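Local coordinates for histone deacetylase complex subunit SAP18 (Mus musculus, PDB 4A6Q), which serves as a subunit of the SIN3 repressing complex, enhancing SIN3-HDAC1-mediated transcriptional repression, and as an auxiliary component of the splicing-dependent exon junction complex, at residues L28-F33 with D131-A136; F89-M94 with K104-T109. One frame throughout, in Å; residues are numbered along the deposited sequence.

Interaction 1: L28-F33 with D131-A136; sequences LLLRVF and DYLDIA
Phe33 turns an edge of its ring to the face of Tyr132 in a T-shaped stack. The centroids lie 5.5 Å apart and the planes stand at 82°. At the same ring edge, Phe33 CE1 is 3.7 Å from Tyr132 CB, and Leu133 O lies near the ring plane. Phe33 CG sits anti to the carbonyl carbon (chi1 -61°), and this swings the ring edge, CE1 foremost, toward Tyr132, two residues before its partner Asp134. Phe46 packs against both rings.

The two strands are the central parallel pair of a ubiquitin-like (beta-grasp) sheet. Val32 is level with Leu133, and Phe33 with Asp134. Leu133 N donates to Arg31 O at 3.0 Å. Phe33 N then donates to Leu133 O, and Ile135 N to Phe33 O.

Arg31 runs alongside Tyr132, its NH1 3.8 Å from Tyr132 CE1, but its NE is bound in a salt bridge to Glu55. The carboxylate of Asp134 is hydrogen-bonded at both oxygens, OD1 to His41 ND1 and OD2 to His40 ND1. On the opposite face the contact is apolar. Val32 CG1 meets Ile135 CD1 at 3.6 Å, Leu30 and Leu133 meet through their CD2 methyls, and helix 66-76 packs on this side with Leu69 and Val73.

Where the strands part, a water bridges them. It accepts from Arg31 N at 2.8 Å and donates to Asp131 O at 2.6 Å.

Interaction 2: F89-M94 with K104-T109; sequences FAIVFM and KEIGST
Residues 89-94 and 104-109 run antiparallel as the two arms of a beta hairpin, and a classic beta bulge interrupts their register. Ile91 and Lys104 form a regular hydrogen-bonded pair with two backbone bonds, and Ala90 sits across from Glu105 as a non-hydrogen-bonded pair. One step further on, Ile106 and Gly107 both face Phe89. Phe89 N donates to Gly107 O at 2.8 Å. Phe89 O accepts from Ile106 N, also at 2.8 Å. This second bond is nearly straight at the hydrogen (174°), though the donor stands tilted from the carbonyl plane. Ile106 takes up the extra residue with a psi of -32°, far from the usual strand value.

The bulge brings the Ile106 side chain in beside Phe89. Its CG1 lies between the backbone N and the carbonyl carbon (chi1 56°), and from there it meets Phe89 CB at 3.7 Å. The other branch, CG2, reaches Ile91 CD1 at 3.9 Å, with the two isoleucine side chains crossing at about a right angle. At the edge of the Phe89 ring, near its plane, lie Gly107 O and Thr109 OG1; Leu66 and Thr70 of helix 66-76 also touch this side chain.

Toward the hairpin turn, Phe93 CE1 lies 3.9 Å from Lys104 CB. Lys104 N and Ile91 O sit in the plane of that ring, at its edge. On the other face Ala90 CB comes within 3.4 Å of Lys104 O.

The side chain of Lys104 takes part through its carbon chain, with its amine leading away from the partner arm. The polar link between the arms is thus carried by backbone amides and carbonyls, while the side chains add mainly apolar contact.

Overall arrangement
Strand 28-35 comes first from the N terminus. The chain then adds the neighbouring edge strand 56-60 and crosses one face of the sheet as helix 66-76. Strands 86-94 and 101-110 follow, and interaction 2 closes their short hairpin. A longer connection leads to strand 132-138, which enters between strands 28-35 and 86-94. There interaction 1 closes a loop of almost one hundred residues, with interaction 2 nested inside it. The two contacts touch directly. Tyr132 N and Asp134 N probably donate to Val92 O and Ala90 O, and Ile135 packs on Phe89. Strand 132-138 therefore joins the N-terminal pair of strands to the hairpin in one sheet.

Interaction 1: L28-F33 with D131-A136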
loop_
_atom_site.group_PDB
_atom_site.type_symbol
_atom_site.label_atom_id
_atom_site.label_comp_id
_atom_site.label_asym_id
_atom_site.label_seq_id
_atom_site.Cartn_x
_atom_site.Cartn_y
_atom_site.Cartn_z
ATOM N N LEU A 28 5.028 -12.754 2.942
ATOM C CA LEU A 28 5.940 -11.665 3.159
ATOM C C LEU A 28 5.571 -10.951 4.457
ATOM O O LEU A 28 4.421 -11.016 4.911
ATOM C CB LEU A 28 5.877 -10.678 1.983
ATOM C CG LEU A 28 4.560 -9.971 1.670
ATOM C CD1 LEU A 28 4.576 -8.568 2.290
ATOM C CD2 LEU A 28 4.324 -9.869 0.178
ATOM N N LEU A 29 6.540 -10.305 5.063
ATOM C CA LEU A 29 6.286 -9.509 6.257
ATOM C C LEU A 29 6.097 -8.071 5.797
ATOM O O LEU A 29 7.024 -7.443 5.280
ATOM C CB LEU A 29 7.426 -9.658 7.299
ATOM C CG LEU A 29 7.113 -9.098 8.706
ATOM C CD1 LEU A 29 8.009 -9.723 9.788
ATOM C CD2 LEU A 29 7.265 -7.596 8.733
ATOM N N LEU A 30 4.884 -7.557 5.994
ATOM C CA LEU A 30 4.517 -6.197 5.575
ATOM C C LEU A 30 4.546 -5.269 6.795
ATOM O O LEU A 30 3.927 -5.560 7.790
ATOM C CB LEU A 30 3.105 -6.248 5.016
ATOM C CG LEU A 30 2.465 -4.919 4.572
ATOM C CD1 LEU A 30 3.252 -4.366 3.391
ATOM C CD2 LEU A 30 0.999 -5.097 4.251
ATOM N N ARG A 31 5.272 -4.160 6.689
ATOM C CA ARG A 31 5.356 -3.169 7.776
ATOM C C ARG A 31 4.434 -2.003 7.428
ATOM O O ARG A 31 4.601 -1.357 6.381
ATOM C CB ARG A 31 6.803 -2.691 7.927
ATOM C CG ARG A 31 7.784 -3.864 8.266
ATOM C CD ARG A 31 9.231 -3.386 8.350
ATOM N NE ARG A 31 9.441 -2.528 9.510
ATOM C CZ ARG A 31 10.590 -1.934 9.812
ATOM N NH1 ARG A 31 11.661 -2.088 9.030
ATOM N NH2 ARG A 31 10.662 -1.159 10.888
ATOM N N VAL A 32 3.431 -1.787 8.274
ATOM C CA VAL A 32 2.388 -0.789 8.013
ATOM C C VAL A 32 2.485 0.307 9.055
ATOM O O VAL A 32 2.537 0.032 10.251
ATOM C CB VAL A 32 1.011 -1.453 8.142
ATOM C CG1 VAL A 32 -0.101 -0.440 7.883
ATOM C CG2 VAL A 32 0.901 -2.610 7.149
ATOM N N PHE A 33 2.562 1.547 8.592
ATOM C CA PHE A 33 2.590 2.685 9.471
ATOM C C PHE A 33 1.279 3.400 9.277
ATOM O O PHE A 33 0.717 3.346 8.185
ATOM C CB PHE A 33 3.784 3.571 9.106
ATOM C CG PHE A 33 5.109 2.852 9.264
ATOM C CD1 PHE A 33 5.640 2.107 8.226
ATOM C CD2 PHE A 33 5.791 2.887 10.476
ATOM C CE1 PHE A 33 6.829 1.426 8.376
ATOM C CE2 PHE A 33 6.994 2.222 10.632
ATOM C CZ PHE A 33 7.499 1.460 9.586
ATOM N N ASP A 131 9.632 -2.329 0.771
ATOM C CA ASP A 131 8.837 -1.095 0.841
ATOM C C ASP A 131 8.008 -1.100 2.110
ATOM O O ASP A 131 7.691 -2.163 2.649
ATOM C CB ASP A 131 7.845 -0.994 -0.318
ATOM C CG ASP A 131 8.487 -0.916 -1.689
ATOM O OD1 ASP A 131 9.720 -0.639 -1.814
ATOM O OD2 ASP A 131 7.740 -1.103 -2.689
ATOM N N TYR A 132 7.554 0.082 2.528
ATOM C CA TYR A 132 6.599 0.204 3.647
ATOM C C TYR A 132 5.235 0.623 3.137
ATOM O O TYR A 132 5.118 1.214 2.041
ATOM C CB TYR A 132 7.078 1.235 4.675
ATOM C CG TYR A 132 8.532 1.073 5.071
ATOM C CD1 TYR A 132 8.977 -0.108 5.613
ATOM C CD2 TYR A 132 9.426 2.117 4.930
ATOM C CE1 TYR A 132 10.314 -0.276 5.988
ATOM C CE2 TYR A 132 10.745 1.960 5.298
ATOM C CZ TYR A 132 11.175 0.768 5.839
ATOM O OH TYR A 132 12.505 0.592 6.218
ATOM N N LEU A 133 4.192 0.293 3.898
ATOM C CA LEU A 133 2.851 0.803 3.576
ATOM C C LEU A 133 2.445 1.850 4.591
ATOM O O LEU A 133 2.626 1.657 5.789
ATOM C CB LEU A 133 1.862 -0.358 3.626
ATOM C CG LEU A 133 0.516 -0.147 2.954
ATOM C CD1 LEU A 133 0.671 -0.003 1.419
ATOM C CD2 LEU A 133 -0.346 -1.378 3.284
ATOM N N ASP A 134 1.929 2.992 4.122
ATOM C CA ASP A 134 1.533 4.061 5.049
ATOM C C ASP A 134 0.045 4.282 4.874
ATOM O O ASP A 134 -0.430 4.440 3.750
ATOM C CB ASP A 134 2.283 5.359 4.702
ATOM C CG ASP A 134 2.297 6.342 5.842
ATOM O OD1 ASP A 134 2.870 6.033 6.891
ATOM O OD2 ASP A 134 1.783 7.471 5.696
ATOM N N ILE A 135 -0.706 4.289 5.961
ATOM C CA ILE A 135 -2.155 4.476 5.858
ATOM C C ILE A 135 -2.572 5.671 6.693
ATOM O O ILE A 135 -2.392 5.678 7.902
ATOM C CB ILE A 135 -2.927 3.231 6.342
ATOM C CG1 ILE A 135 -2.378 1.970 5.683
ATOM C CG2 ILE A 135 -4.435 3.421 6.097
ATOM C CD1 ILE A 135 -3.050 0.704 6.226
ATOM N N ALA A 136 -3.123 6.689 6.042
ATOM C CA ALA A 136 -3.629 7.846 6.747
ATOM C C ALA A 136 -5.120 7.600 6.997
ATOM O O ALA A 136 -5.891 7.439 6.042
ATOM C CB ALA A 136 -3.428 9.109 5.906
HETATM O O HOH W 1 6.979 -3.894 4.444
#

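Interaction 2: F89-M94 with K104-T109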
loop_
_atom_site.group_PDB
_atom_site.type_symbol
_atom_site.label_atom_id
_atom_site.label_comp_id
_atom_site.label_asym_id
_atom_site.label_seq_id
_atom_site.Cartn_x
_atom_site.Cartn_y
_atom_site.Cartn_z
ATOM N N PHE A 89 -4.185 4.929 1.361
ATOM C CA PHE A 89 -2.951 4.113 1.311
ATOM C C PHE A 89 -1.878 4.730 0.416
ATOM O O PHE A 89 -2.181 5.205 -0.702
ATOM C CB PHE A 89 -3.254 2.738 0.703
ATOM C CG PHE A 89 -3.998 1.788 1.596
ATOM C CD1 PHE A 89 -5.359 1.940 1.827
ATOM C CD2 PHE A 89 -3.328 0.699 2.168
ATOM C CE1 PHE A 89 -6.061 1.014 2.624
ATOM C CE2 PHE A 89 -4.039 -0.227 2.962
ATOM C CZ PHE A 89 -5.383 -0.051 3.185
ATOM N N ALA A 90 -0.626 4.618 0.853
ATOM C CA ALA A 90 0.514 5.031 0.055
ATOM C C ALA A 90 1.640 4.027 0.248
ATOM O O ALA A 90 1.746 3.444 1.320
ATOM C CB ALA A 90 0.993 6.408 0.475
ATOM N N ILE A 91 2.479 3.855 -0.768
ATOM C CA ILE A 91 3.683 3.018 -0.636
ATOM C C ILE A 91 4.874 3.933 -0.439
ATOM O O ILE A 91 5.024 4.948 -1.134
ATOM C CB ILE A 91 3.872 2.169 -1.895
ATOM C CG1 ILE A 91 2.788 1.104 -1.981
ATOM C CG2 ILE A 91 5.227 1.452 -1.805
ATOM C CD1 ILE A 91 2.701 0.388 -3.375
ATOM N N VAL A 92 5.651 3.640 0.600
ATOM C CA VAL A 92 6.877 4.368 0.908
ATOM C C VAL A 92 8.042 3.488 0.475
ATOM O O VAL A 92 8.158 2.351 0.932
ATOM C CB VAL A 92 6.953 4.661 2.430
ATOM C CG1 VAL A 92 8.281 5.378 2.780
ATOM C CG2 VAL A 92 5.715 5.502 2.875
ATOM N N PHE A 93 8.897 3.991 -0.409
ATOM C CA PHE A 93 9.890 3.169 -1.073
ATOM C C PHE A 93 11.199 3.898 -1.193
ATOM O O PHE A 93 11.262 5.117 -1.199
ATOM C CB PHE A 93 9.411 2.683 -2.458
ATOM C CG PHE A 93 9.062 3.780 -3.449
ATOM C CD1 PHE A 93 7.870 4.477 -3.333
ATOM C CD2 PHE A 93 9.879 4.027 -4.558
ATOM C CE1 PHE A 93 7.497 5.462 -4.254
ATOM C CE2 PHE A 93 9.520 5.014 -5.491
ATOM C CZ PHE A 93 8.319 5.727 -5.332
HETATM N N MSE A 94 12.273 3.144 -1.265
HETATM C CA MSE A 94 13.598 3.752 -1.295
HETATM C C MSE A 94 13.819 4.689 -2.471
HETATM O O MSE A 94 13.491 4.376 -3.623
HETATM C CB MSE A 94 14.680 2.670 -1.260
HETATM C CG MSE A 94 14.881 2.111 0.124
HETATM SE SE MSE A 94 16.373 0.855 0.241
HETATM C CE MSE A 94 16.050 -0.151 -1.399
ATOM N N LYS A 104 4.276 7.287 -2.768
ATOM C CA LYS A 104 3.310 7.291 -3.855
ATOM C C LYS A 104 1.961 6.879 -3.297
ATOM O O LYS A 104 1.795 5.747 -2.783
ATOM C CB LYS A 104 3.754 6.286 -4.921
ATOM C CG LYS A 104 2.672 5.866 -5.893
ATOM C CD LYS A 104 2.292 6.971 -6.793
ATOM C CE LYS A 104 1.485 6.427 -7.988
ATOM N NZ LYS A 104 0.802 7.501 -8.745
ATOM N N GLU A 105 0.982 7.772 -3.369
ATOM C CA GLU A 105 -0.378 7.432 -2.972
ATOM C C GLU A 105 -0.957 6.451 -3.970
ATOM O O GLU A 105 -0.826 6.643 -5.181
ATOM C CB GLU A 105 -1.247 8.695 -2.934
ATOM C CG GLU A 105 -2.673 8.443 -2.426
ATOM C CD GLU A 105 -3.664 8.087 -3.534
ATOM O OE1 GLU A 105 -3.331 8.229 -4.727
ATOM O OE2 GLU A 105 -4.801 7.673 -3.216
ATOM N N ILE A 106 -1.619 5.394 -3.478
ATOM C CA ILE A 106 -2.142 4.378 -4.394
ATOM C C ILE A 106 -3.679 4.253 -4.452
ATOM O O ILE A 106 -4.231 3.957 -5.507
ATOM C CB ILE A 106 -1.541 2.936 -4.155
ATOM C CG1 ILE A 106 -1.745 2.465 -2.718
ATOM C CG2 ILE A 106 -0.042 2.943 -4.475
ATOM C CD1 ILE A 106 -1.372 0.960 -2.496
ATOM N N GLY A 107 -4.362 4.503 -3.360
ATOM C CA GLY A 107 -5.808 4.256 -3.354
ATOM C C GLY A 107 -6.393 4.384 -1.981
ATOM O O GLY A 107 -5.685 4.597 -0.994
ATOM N N SER A 108 -7.731 4.267 -1.878
ATOM C CA SER A 108 -8.375 4.419 -0.578
ATOM C C SER A 108 -9.584 3.524 -0.458
ATOM O O SER A 108 -10.136 3.052 -1.460
ATOM C CB SER A 108 -8.806 5.864 -0.305
ATOM O OG SER A 108 -9.743 6.286 -1.265
ATOM N N THR A 109 -9.961 3.287 0.780
ATOM C CA THR A 109 -11.161 2.516 1.086
ATOM C C THR A 109 -11.923 3.237 2.205
ATOM O O THR A 109 -11.423 4.170 2.831
ATOM C CB THR A 109 -10.837 1.121 1.603
ATOM O OG1 THR A 109 -10.087 1.220 2.810
ATOM C CG2 THR A 109 -10.070 0.274 0.597
#